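Local coordinates for protein endonuclease V isoform X2 (Ciona intestinalis, PDB 6OZI) that probably cleaves inosine-containing nucleic acid, RNA above all, by metal-ion-dependent hydrolysis, as an endonuclease V of the RNase H-like clan, at residues C56-Q67 against E227-S236; N183-L191 against I200-L210. The protein carries 1 engineered substitution. All coordinates share one frame; numbering follows the deposited sequence.

Contact 1: residues C56-Q67 against E227-S236. Engineered in segment 227-236: N233 (natural residue Asp). With nucleotides of chain D.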
loop_
_atom_site.group_PDB
_atom_site.type_symbol
_atom_site.label_atom_id
_atom_site.label_comp_id
_atom_site.label_asym_id
_atom_site.label_seq_id
_atom_site.Cartn_x
_atom_site.Cartn_y
_atom_site.Cartn_z
ATOM N N CYS A 56 1.653 9.812 16.637
ATOM C CA CYS A 56 2.581 8.786 17.090
ATOM C C CYS A 56 3.950 9.405 17.318
ATOM O O CYS A 56 4.427 10.205 16.504
ATOM C CB CYS A 56 2.708 7.633 16.082
ATOM S SG CYS A 56 3.955 6.377 16.528
ATOM N N MET A 57 4.578 9.024 18.424
ATOM C CA MET A 57 5.956 9.402 18.696
ATOM C C MET A 57 6.739 8.129 18.969
ATOM O O MET A 57 6.255 7.239 19.678
ATOM C CB MET A 57 6.053 10.378 19.878
ATOM C CG MET A 57 7.480 10.734 20.282
ATOM S SD MET A 57 7.596 12.209 21.336
ATOM C CE MET A 57 7.208 13.536 20.186
ATOM N N VAL A 58 7.926 8.028 18.372
ATOM C CA VAL A 58 8.790 6.867 18.520
ATOM C C VAL A 58 10.164 7.348 18.955
ATOM O O VAL A 58 10.544 8.498 18.729
ATOM C CB VAL A 58 8.911 6.050 17.215
ATOM C CG1 VAL A 58 7.578 5.413 16.840
ATOM C CG2 VAL A 58 9.415 6.940 16.087
ATOM N N VAL A 59 10.904 6.453 19.606
ATOM C CA VAL A 59 12.314 6.670 19.897
ATOM C C VAL A 59 13.078 5.422 19.481
ATOM O O VAL A 59 12.748 4.312 19.920
ATOM C CB VAL A 59 12.580 6.987 21.381
ATOM C CG1 VAL A 59 14.062 7.277 21.591
ATOM C CG2 VAL A 59 11.748 8.171 21.847
ATOM N N LEU A 60 14.107 5.614 18.654
ATOM C CA LEU A 60 14.993 4.558 18.189
ATOM C C LEU A 60 16.401 4.828 18.696
ATOM O O LEU A 60 16.831 5.980 18.788
ATOM C CB LEU A 60 15.023 4.471 16.656
ATOM C CG LEU A 60 13.834 3.844 15.924
ATOM C CD1 LEU A 60 12.575 4.690 16.049
ATOM C CD2 LEU A 60 14.180 3.621 14.461
ATOM N N SER A 61 17.124 3.759 19.018
ATOM C CA SER A 61 18.507 3.923 19.430
ATOM C C SER A 61 19.360 4.370 18.249
ATOM O O SER A 61 19.028 4.126 17.088
ATOM C CB SER A 61 19.060 2.625 20.018
ATOM O OG SER A 61 18.958 1.562 19.088
ATOM N N TYR A 62 20.460 5.044 18.563
ATOM C CA TYR A 62 21.408 5.490 17.552
ATOM C C TYR A 62 22.789 4.978 17.928
ATOM O O TYR A 62 23.222 5.162 19.065
ATOM C CB TYR A 62 21.423 7.017 17.436
ATOM C CG TYR A 62 22.174 7.521 16.221
ATOM C CD1 TYR A 62 23.562 7.593 16.212
ATOM C CD2 TYR A 62 21.490 7.926 15.084
ATOM C CE1 TYR A 62 24.251 8.040 15.088
ATOM C CE2 TYR A 62 22.162 8.377 13.962
ATOM C CZ TYR A 62 23.543 8.436 13.970
ATOM O OH TYR A 62 24.206 8.891 12.856
ATOM N N PRO A 63 23.510 4.375 16.968
ATOM C CA PRO A 63 23.140 4.220 15.554
ATOM C C PRO A 63 22.441 2.912 15.180
ATOM O O PRO A 63 22.263 2.658 13.990
ATOM C CB PRO A 63 24.495 4.291 14.854
ATOM C CG PRO A 63 25.421 3.628 15.837
ATOM C CD PRO A 63 24.896 3.941 17.219
ATOM N N GLU A 64 22.049 2.102 16.163
ATOM C CA GLU A 64 21.513 0.777 15.858
ATOM C C GLU A 64 20.140 0.825 15.187
ATOM O O GLU A 64 19.758 -0.155 14.540
ATOM C CB GLU A 64 21.430 -0.063 17.132
ATOM C CG GLU A 64 22.775 -0.460 17.714
ATOM C CD GLU A 64 23.409 0.643 18.554
ATOM O OE1 GLU A 64 22.777 1.709 18.731
ATOM O OE2 GLU A 64 24.545 0.440 19.038
ATOM N N MET A 65 19.404 1.933 15.321
ATOM C CA MET A 65 18.078 2.099 14.706
ATOM C C MET A 65 17.080 1.065 15.215
ATOM O O MET A 65 16.232 0.581 14.469
ATOM C CB MET A 65 18.138 2.071 13.176
ATOM C CG MET A 65 18.697 3.327 12.544
ATOM S SD MET A 65 17.767 4.802 13.017
ATOM C CE MET A 65 18.963 5.546 14.122
ATOM N N LYS A 66 17.185 0.715 16.490
ATOM C CA LYS A 66 16.255 -0.203 17.135
ATOM C C LYS A 66 15.211 0.589 17.908
ATOM O O LYS A 66 15.555 1.442 18.732
ATOM C CB LYS A 66 16.991 -1.160 18.072
ATOM C CG LYS A 66 17.925 -2.152 17.386
ATOM C CD LYS A 66 17.145 -3.317 16.780
ATOM C CE LYS A 66 16.805 -3.142 15.304
ATOM N NZ LYS A 66 15.951 -4.286 14.834
ATOM N N GLN A 67 13.942 0.302 17.640
ATOM C CA GLN A 67 12.855 1.006 18.304
ATOM C C GLN A 67 12.852 0.654 19.790
ATOM O O GLN A 67 12.817 -0.528 20.159
ATOM C CB GLN A 67 11.518 0.641 17.665
ATOM C CG GLN A 67 10.349 1.482 18.151
ATOM C CD GLN A 67 9.037 1.037 17.530
ATOM O OE1 GLN A 67 8.842 1.149 16.318
ATOM N NE2 GLN A 67 8.134 0.519 18.360
ATOM N N GLU A 227 14.571 5.535 9.315
ATOM C CA GLU A 227 13.853 4.640 10.224
ATOM C C GLU A 227 12.903 5.336 11.197
ATOM O O GLU A 227 11.766 4.856 11.349
ATOM C CB GLU A 227 14.875 3.773 10.974
ATOM C CG GLU A 227 15.605 2.776 10.086
ATOM C CD GLU A 227 14.653 1.789 9.415
ATOM O OE1 GLU A 227 14.087 0.925 10.115
ATOM O OE2 GLU A 227 14.471 1.882 8.184
ATOM N N PRO A 228 13.274 6.418 11.899
ATOM C CA PRO A 228 12.309 7.011 12.851
ATOM C C PRO A 228 11.057 7.542 12.169
ATOM O O PRO A 228 9.936 7.372 12.676
ATOM C CB PRO A 228 13.115 8.133 13.519
ATOM C CG PRO A 228 14.554 7.788 13.267
ATOM C CD PRO A 228 14.571 7.125 11.931
ATOM N N ILE A 229 11.225 8.171 11.007
ATOM C CA ILE A 229 10.078 8.623 10.228
ATOM C C ILE A 229 9.236 7.434 9.793
ATOM O O ILE A 229 8.006 7.427 9.943
ATOM C CB ILE A 229 10.559 9.439 9.019
ATOM C CG1 ILE A 229 11.218 10.731 9.503
ATOM C CG2 ILE A 229 9.421 9.688 8.049
ATOM C CD1 ILE A 229 11.933 11.458 8.434
ATOM N N LYS A 230 9.898 6.403 9.266
ATOM C CA LYS A 230 9.203 5.202 8.827
ATOM C C LYS A 230 8.339 4.636 9.945
ATOM O O LYS A 230 7.166 4.295 9.734
ATOM C CB LYS A 230 10.226 4.167 8.344
ATOM C CG LYS A 230 9.622 2.814 8.006
ATOM C CD LYS A 230 10.685 1.768 7.678
ATOM C CE LYS A 230 11.495 2.164 6.452
ATOM N NZ LYS A 230 12.487 1.109 6.077
ATOM N N MET A 231 8.893 4.564 11.156
ATOM C CA MET A 231 8.171 3.920 12.240
ATOM C C MET A 231 7.010 4.783 12.726
ATOM O O MET A 231 5.891 4.281 12.901
ATOM C CB MET A 231 9.142 3.565 13.363
ATOM C CG MET A 231 10.192 2.586 12.882
ATOM S SD MET A 231 9.380 1.116 12.235
ATOM C CE MET A 231 10.772 0.141 11.664
ATOM N N ALA A 232 7.246 6.085 12.938
ATOM C CA ALA A 232 6.155 6.959 13.385
ATOM C C ALA A 232 4.993 6.949 12.394
ATOM O O ALA A 232 3.817 6.859 12.792
ATOM C CB ALA A 232 6.665 8.384 13.606
ATOM N N ASN A 233 5.308 7.027 11.097
ATOM C CA ASN A 233 4.271 6.980 10.070
ATOM C C ASN A 233 3.521 5.650 10.104
ATOM O O ASN A 233 2.278 5.617 10.091
ATOM C CB ASN A 233 4.914 7.233 8.702
ATOM C CG ASN A 233 3.929 7.129 7.547
ATOM O OD1 ASN A 233 4.034 6.229 6.711
ATOM N ND2 ASN A 233 2.960 8.042 7.500
ATOM N N LYS A 234 4.259 4.542 10.217
ATOM C CA LYS A 234 3.607 3.238 10.202
ATOM C C LYS A 234 2.649 3.075 11.379
ATOM O O LYS A 234 1.464 2.777 11.186
ATOM C CB LYS A 234 4.637 2.109 10.179
ATOM C CG LYS A 234 3.973 0.732 10.285
ATOM C CD LYS A 234 4.961 -0.440 10.202
ATOM C CE LYS A 234 6.004 -0.405 11.297
ATOM N NZ LYS A 234 6.982 -1.516 11.108
ATOM N N TRP A 235 3.135 3.288 12.609
ATOM C CA TRP A 235 2.292 3.000 13.768
ATOM C C TRP A 235 1.111 3.964 13.852
ATOM O O TRP A 235 -0.000 3.555 14.231
ATOM C CB TRP A 235 3.109 3.024 15.061
ATOM C CG TRP A 235 4.316 2.086 15.075
ATOM C CD1 TRP A 235 5.613 2.434 15.317
ATOM C CD2 TRP A 235 4.327 0.670 14.814
ATOM N NE1 TRP A 235 6.422 1.328 15.246
ATOM C CE2 TRP A 235 5.660 0.235 14.934
ATOM C CE3 TRP A 235 3.339 -0.273 14.501
ATOM C CZ2 TRP A 235 6.033 -1.096 14.753
ATOM C CZ3 TRP A 235 3.712 -1.600 14.320
ATOM C CH2 TRP A 235 5.047 -1.996 14.446
ATOM N N SER A 236 1.319 5.243 13.506
ATOM C CA SER A 236 0.180 6.160 13.495
ATOM C C SER A 236 -0.896 5.676 12.526
ATOM O O SER A 236 -2.087 5.630 12.876
ATOM C CB SER A 236 0.630 7.580 13.149
ATOM O OG SER A 236 1.085 7.661 11.814
ATOM P P DC D 11 11.146 -1.902 4.543
ATOM O OP1 DC D 11 12.195 -2.651 5.271
ATOM O OP2 DC D 11 10.388 -0.809 5.194
ATOM O "O5'" DC D 11 11.849 -1.287 3.269
ATOM C "C5'" DC D 11 11.072 -0.645 2.300
ATOM C "C4'" DC D 11 11.496 -1.080 0.922
ATOM O "O4'" DC D 11 10.585 -2.079 0.438
ATOM C "C3'" DC D 11 11.471 0.025 -0.102
ATOM O "O3'" DC D 11 12.727 0.641 -0.114
ATOM C "C2'" DC D 11 11.199 -0.713 -1.410
ATOM C "C1'" DC D 11 10.420 -1.942 -0.955
ATOM N N1 DC D 11 8.955 -1.904 -1.251
ATOM C C2 DC D 11 8.511 -2.189 -2.538
ATOM O O2 DC D 11 9.347 -2.431 -3.413
ATOM N N3 DC D 11 7.181 -2.185 -2.791
ATOM C C4 DC D 11 6.316 -1.926 -1.815
ATOM N N4 DC D 11 5.011 -1.935 -2.112
ATOM C C5 DC D 11 6.751 -1.635 -0.488
ATOM C C6 DC D 11 8.067 -1.641 -0.252
HETATM O O HOH W 1 14.330 0.272 12.498
#
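V58 plugs the hollow that helix 227-236 leaves between successive turns: its CG2 lies 3.5 Å from P228 O, while CG1 reaches CD1 of W235, 3.9 Å away and in the plane of the indole at its edge. A beta-branched residue suits the place, because its two methyls spread within that hollow, one towards the P228 carbonyl and one towards the indole, and A232 opposite is small enough to let the strand come near. C56 and L60 project from the same side of the strand and fill the neighbouring hollows. The thiol of C56, with SG anti to the backbone N (chi1 175°), lies at the edge of the W235 ring, 3.8 Å from W235 CB, and C56 CB rests on S236 CB. At the other end, L60 CD2 presses on E227 CB at 3.6 Å, crossing that side chain at about a right angle; M65, bent at chi2 and chi3, brings SD to the same CB (3.7 Å).

Polarity enters at the margin. Q67, extended beyond CG, stretches along the helix until OE1 accepts a hydrogen bond from W235 NE1 at 2.7 Å, its amide plane nearly perpendicular (88°) to the indole. A water joins M65 O to E227 OE1. E227 OE2 forms a salt bridge with K230 NZ through its syn lone pair, and that NZ also gives a hydrogen bond to OP2 of DC11 of chain D (3.0 Å).

This is a helix packed on the central mixed sheet, in keeping with the RNase H-like clan. Helix 227-236 runs roughly antiparallel to residues 56-61, the two segment axes 143° apart. P228 also packs on V38 of strand 37-45 and L114 of strand 112-116, and W235 on M70 of strand 67-76.

Contact 2: residues N183-L191 against I200-L210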
loop_
_atom_site.group_PDB
_atom_site.type_symbol
_atom_site.label_atom_id
_atom_site.label_comp_id
_atom_site.label_asym_id
_atom_site.label_seq_id
_atom_site.Cartn_x
_atom_site.Cartn_y
_atom_site.Cartn_z
ATOM N N ASN A 183 20.429 34.292 -1.629
ATOM C CA ASN A 183 21.796 33.803 -1.834
ATOM C C ASN A 183 22.242 32.947 -0.647
ATOM O O ASN A 183 23.285 33.187 -0.036
ATOM C CB ASN A 183 22.768 34.965 -2.074
ATOM C CG ASN A 183 24.116 34.505 -2.611
ATOM O OD1 ASN A 183 24.179 33.723 -3.560
ATOM N ND2 ASN A 183 25.199 34.986 -2.003
ATOM N N GLU A 184 21.424 31.952 -0.309
ATOM C CA GLU A 184 21.721 31.082 0.819
ATOM C C GLU A 184 21.209 29.680 0.523
ATOM O O GLU A 184 20.283 29.489 -0.271
ATOM C CB GLU A 184 21.094 31.610 2.125
ATOM C CG GLU A 184 19.568 31.689 2.087
ATOM C CD GLU A 184 18.938 32.245 3.365
ATOM O OE1 GLU A 184 19.650 32.383 4.386
ATOM O OE2 GLU A 184 17.717 32.552 3.340
ATOM N N VAL A 185 21.815 28.699 1.189
ATOM C CA VAL A 185 21.369 27.314 1.084
ATOM C C VAL A 185 20.180 27.107 2.011
ATOM O O VAL A 185 20.216 27.472 3.194
ATOM C CB VAL A 185 22.510 26.340 1.413
ATOM C CG1 VAL A 185 21.994 24.899 1.385
ATOM C CG2 VAL A 185 23.662 26.515 0.420
ATOM N N LEU A 186 19.109 26.546 1.464
ATOM C CA LEU A 186 17.900 26.257 2.215
ATOM C C LEU A 186 17.835 24.820 2.705
ATOM O O LEU A 186 17.266 24.563 3.775
ATOM C CB LEU A 186 16.671 26.549 1.349
ATOM C CG LEU A 186 16.516 27.974 0.802
ATOM C CD1 LEU A 186 15.229 28.106 0.000
ATOM C CD2 LEU A 186 16.559 29.014 1.913
ATOM N N ALA A 187 18.375 23.883 1.930
ATOM C CA ALA A 187 18.230 22.463 2.204
ATOM C C ALA A 187 19.262 21.699 1.391
ATOM O O ALA A 187 20.030 22.272 0.614
ATOM C CB ALA A 187 16.816 21.976 1.877
ATOM N N LYS A 188 19.240 20.382 1.551
ATOM C CA LYS A 188 20.146 19.481 0.856
ATOM C C LYS A 188 19.307 18.341 0.296
ATOM O O LYS A 188 18.589 17.671 1.046
ATOM C CB LYS A 188 21.230 18.975 1.811
ATOM C CG LYS A 188 22.596 18.820 1.195
ATOM C CD LYS A 188 23.649 18.907 2.285
ATOM C CE LYS A 188 25.056 19.045 1.712
ATOM N NZ LYS A 188 25.353 20.437 1.312
ATOM N N ALA A 189 19.337 18.173 -1.021
ATOM C CA ALA A 189 18.752 17.007 -1.673
ATOM C C ALA A 189 19.732 15.847 -1.559
ATOM O O ALA A 189 20.869 15.948 -2.026
ATOM C CB ALA A 189 18.448 17.310 -3.137
ATOM N N VAL A 190 19.316 14.762 -0.910
ATOM C CA VAL A 190 20.236 13.682 -0.584
ATOM C C VAL A 190 19.679 12.353 -1.064
ATOM O O VAL A 190 18.465 12.173 -1.236
ATOM C CB VAL A 190 20.549 13.607 0.927
ATOM C CG1 VAL A 190 21.140 14.926 1.416
ATOM C CG2 VAL A 190 19.307 13.213 1.723
ATOM N N LEU A 191 20.599 11.417 -1.281
ATOM C CA LEU A 191 20.281 10.060 -1.713
ATOM C C LEU A 191 21.271 9.140 -1.004
ATOM O O LEU A 191 22.403 8.967 -1.463
ATOM C CB LEU A 191 20.378 9.954 -3.228
ATOM C CG LEU A 191 19.708 8.793 -3.953
ATOM C CD1 LEU A 191 19.726 9.094 -5.442
ATOM C CD2 LEU A 191 20.420 7.470 -3.668
ATOM N N ILE A 200 15.560 12.708 -1.147
ATOM C CA ILE A 200 14.763 13.335 -0.101
ATOM C C ILE A 200 15.447 14.646 0.258
ATOM O O ILE A 200 16.610 14.877 -0.079
ATOM C CB ILE A 200 14.573 12.447 1.150
ATOM C CG1 ILE A 200 15.918 12.176 1.830
ATOM C CG2 ILE A 200 13.846 11.147 0.793
ATOM C CD1 ILE A 200 15.824 11.267 3.030
ATOM N N PHE A 201 14.717 15.516 0.947
ATOM C CA PHE A 201 15.153 16.897 1.130
ATOM C C PHE A 201 15.290 17.197 2.614
ATOM O O PHE A 201 14.295 17.252 3.343
ATOM C CB PHE A 201 14.185 17.839 0.428
ATOM C CG PHE A 201 13.899 17.424 -0.980
ATOM C CD1 PHE A 201 14.804 17.706 -1.993
ATOM C CD2 PHE A 201 12.756 16.691 -1.284
ATOM C CE1 PHE A 201 14.553 17.306 -3.287
ATOM C CE2 PHE A 201 12.508 16.276 -2.583
ATOM C CZ PHE A 201 13.408 16.580 -3.585
ATOM N N VAL A 202 16.528 17.392 3.051
ATOM C CA VAL A 202 16.858 17.586 4.454
ATOM C C VAL A 202 17.120 19.064 4.679
ATOM O O VAL A 202 17.904 19.680 3.951
ATOM C CB VAL A 202 18.086 16.748 4.848
ATOM C CG1 VAL A 202 18.461 16.983 6.318
ATOM C CG2 VAL A 202 17.833 15.286 4.568
ATOM N N SER A 203 16.479 19.635 5.684
ATOM C CA SER A 203 16.767 20.999 6.083
ATOM C C SER A 203 16.961 21.028 7.587
ATOM O O SER A 203 16.485 20.146 8.310
ATOM C CB SER A 203 15.660 21.990 5.657
ATOM O OG SER A 203 14.372 21.549 6.050
ATOM N N ALA A 204 17.729 22.015 8.040
ATOM C CA ALA A 204 17.931 22.195 9.463
ATOM C C ALA A 204 16.600 22.501 10.135
ATOM O O ALA A 204 15.792 23.281 9.625
ATOM C CB ALA A 204 18.935 23.323 9.714
ATOM N N GLY A 205 16.362 21.864 11.276
ATOM C CA GLY A 205 15.176 22.169 12.047
ATOM C C GLY A 205 15.442 23.242 13.082
ATOM O O GLY A 205 15.080 24.408 12.904
ATOM N N HIS A 206 16.088 22.848 14.172
ATOM C CA HIS A 206 16.393 23.763 15.257
ATOM C C HIS A 206 17.497 23.141 16.094
ATOM O O HIS A 206 17.448 21.942 16.384
ATOM C CB HIS A 206 15.142 24.032 16.099
ATOM C CG HIS A 206 15.372 24.952 17.253
ATOM N ND1 HIS A 206 16.084 26.125 17.139
ATOM C CD2 HIS A 206 14.974 24.874 18.544
ATOM C CE1 HIS A 206 16.121 26.728 18.313
ATOM N NE2 HIS A 206 15.456 25.987 19.183
ATOM N N LYS A 207 18.483 23.964 16.480
ATOM C CA LYS A 207 19.618 23.533 17.308
ATOM C C LYS A 207 20.512 22.510 16.592
ATOM O O LYS A 207 21.110 21.640 17.229
ATOM C CB LYS A 207 19.126 22.975 18.653
ATOM C CG LYS A 207 18.319 23.981 19.469
ATOM C CD LYS A 207 17.854 23.444 20.828
ATOM C CE LYS A 207 18.944 23.242 21.831
ATOM N NZ LYS A 207 18.335 22.958 23.172
ATOM N N CYS A 208 20.662 22.649 15.274
ATOM C CA CYS A 208 21.431 21.694 14.485
ATOM C C CYS A 208 21.764 22.311 13.131
ATOM O O CYS A 208 20.891 22.892 12.482
ATOM C CB CYS A 208 20.644 20.393 14.305
ATOM S SG CYS A 208 21.563 19.045 13.568
ATOM N N SER A 209 23.021 22.185 12.706
ATOM C CA SER A 209 23.395 22.690 11.392
ATOM C C SER A 209 22.864 21.755 10.302
ATOM O O SER A 209 22.605 20.569 10.535
ATOM C CB SER A 209 24.914 22.832 11.262
ATOM O OG SER A 209 25.538 21.564 11.150
ATOM N N LEU A 210 22.719 22.306 9.094
ATOM C CA LEU A 210 22.279 21.494 7.964
ATOM C C LEU A 210 23.213 20.312 7.740
ATOM O O LEU A 210 22.769 19.208 7.399
ATOM C CB LEU A 210 22.188 22.364 6.709
ATOM C CG LEU A 210 21.916 21.658 5.370
ATOM C CD1 LEU A 210 20.663 20.788 5.425
ATOM C CD2 LEU A 210 21.805 22.677 4.255
HETATM O O HOH W 2 18.504 24.104 6.264
#
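A beta hairpin of the RNase H-like central sheet joins these segments: strands 184-190 and 200-206 run antiparallel, linked by the short connection between them. K188 and V202 form one hydrogen-bonded pair, V190 and I200 another, and A189 with F201 is the non-hydrogen-bonded pair between. V190 N gives I200 O a nearly straight bond of 2.8 Å (170° at the hydrogen).

On the face of V190, beta-branched residues suit the extended backbone and mesh closely. I200 has CG1 between its backbone N and carbonyl carbon (chi1 64°), which carries it to within 3.5 Å of V190 CG2; the same V190 methyl meets V202 CG2 at 3.8 Å. K188 starts out on this face too and sends its ammonium to a salt bridge with D176 of strand 174-179, the next strand of the sheet. On the other face A189 is small, leaving room for F201, whose CD1 is 3.8 Å from A189 CB.

Beyond the paired stretch, the chain after strand 200-206 brings L210, the first residue of helix 210-219, back against strand 184-190. Its two methyls lie against one side of the strand: CD1 nears K188 CB, and CD2 meets V185 CG1 at 3.6 Å, the two side chains crossing at about a right angle. With an alanine here, both methyls go, and V185 would probably lose its partner at the start of the helix, with a gap beside K188.

On its other flank, strand 184-190 has a classic beta bulge against strand 174-179, L186 and A187 both facing I177. A water donates to L186 O and accepts from A204 N, each at 2.8 Å.

In the fold
After helix 6-19, the chain lays down strands 37-45, 52-61 and 67-76, and residues 56-67 supply the first half of contact 1. It then passes through strands 112-116 and 140-144 to the far side of the sheet, where 183-191 meets 200-210 after a gap of only eight residues: contact 2, a local hairpin. Helix 210-219 follows, and helix 227-243 returns to the first strands, closing contact 1 over 159 intervening residues. Contact 2 is thus nested inside the loop of contact 1. Their centres lie about 21 Å apart, and their nearest atoms about 7 Å, yet both reach the same mixed sheet, contact 1 laying a C-terminal helix on its early strands and contact 2 pairing two later ones.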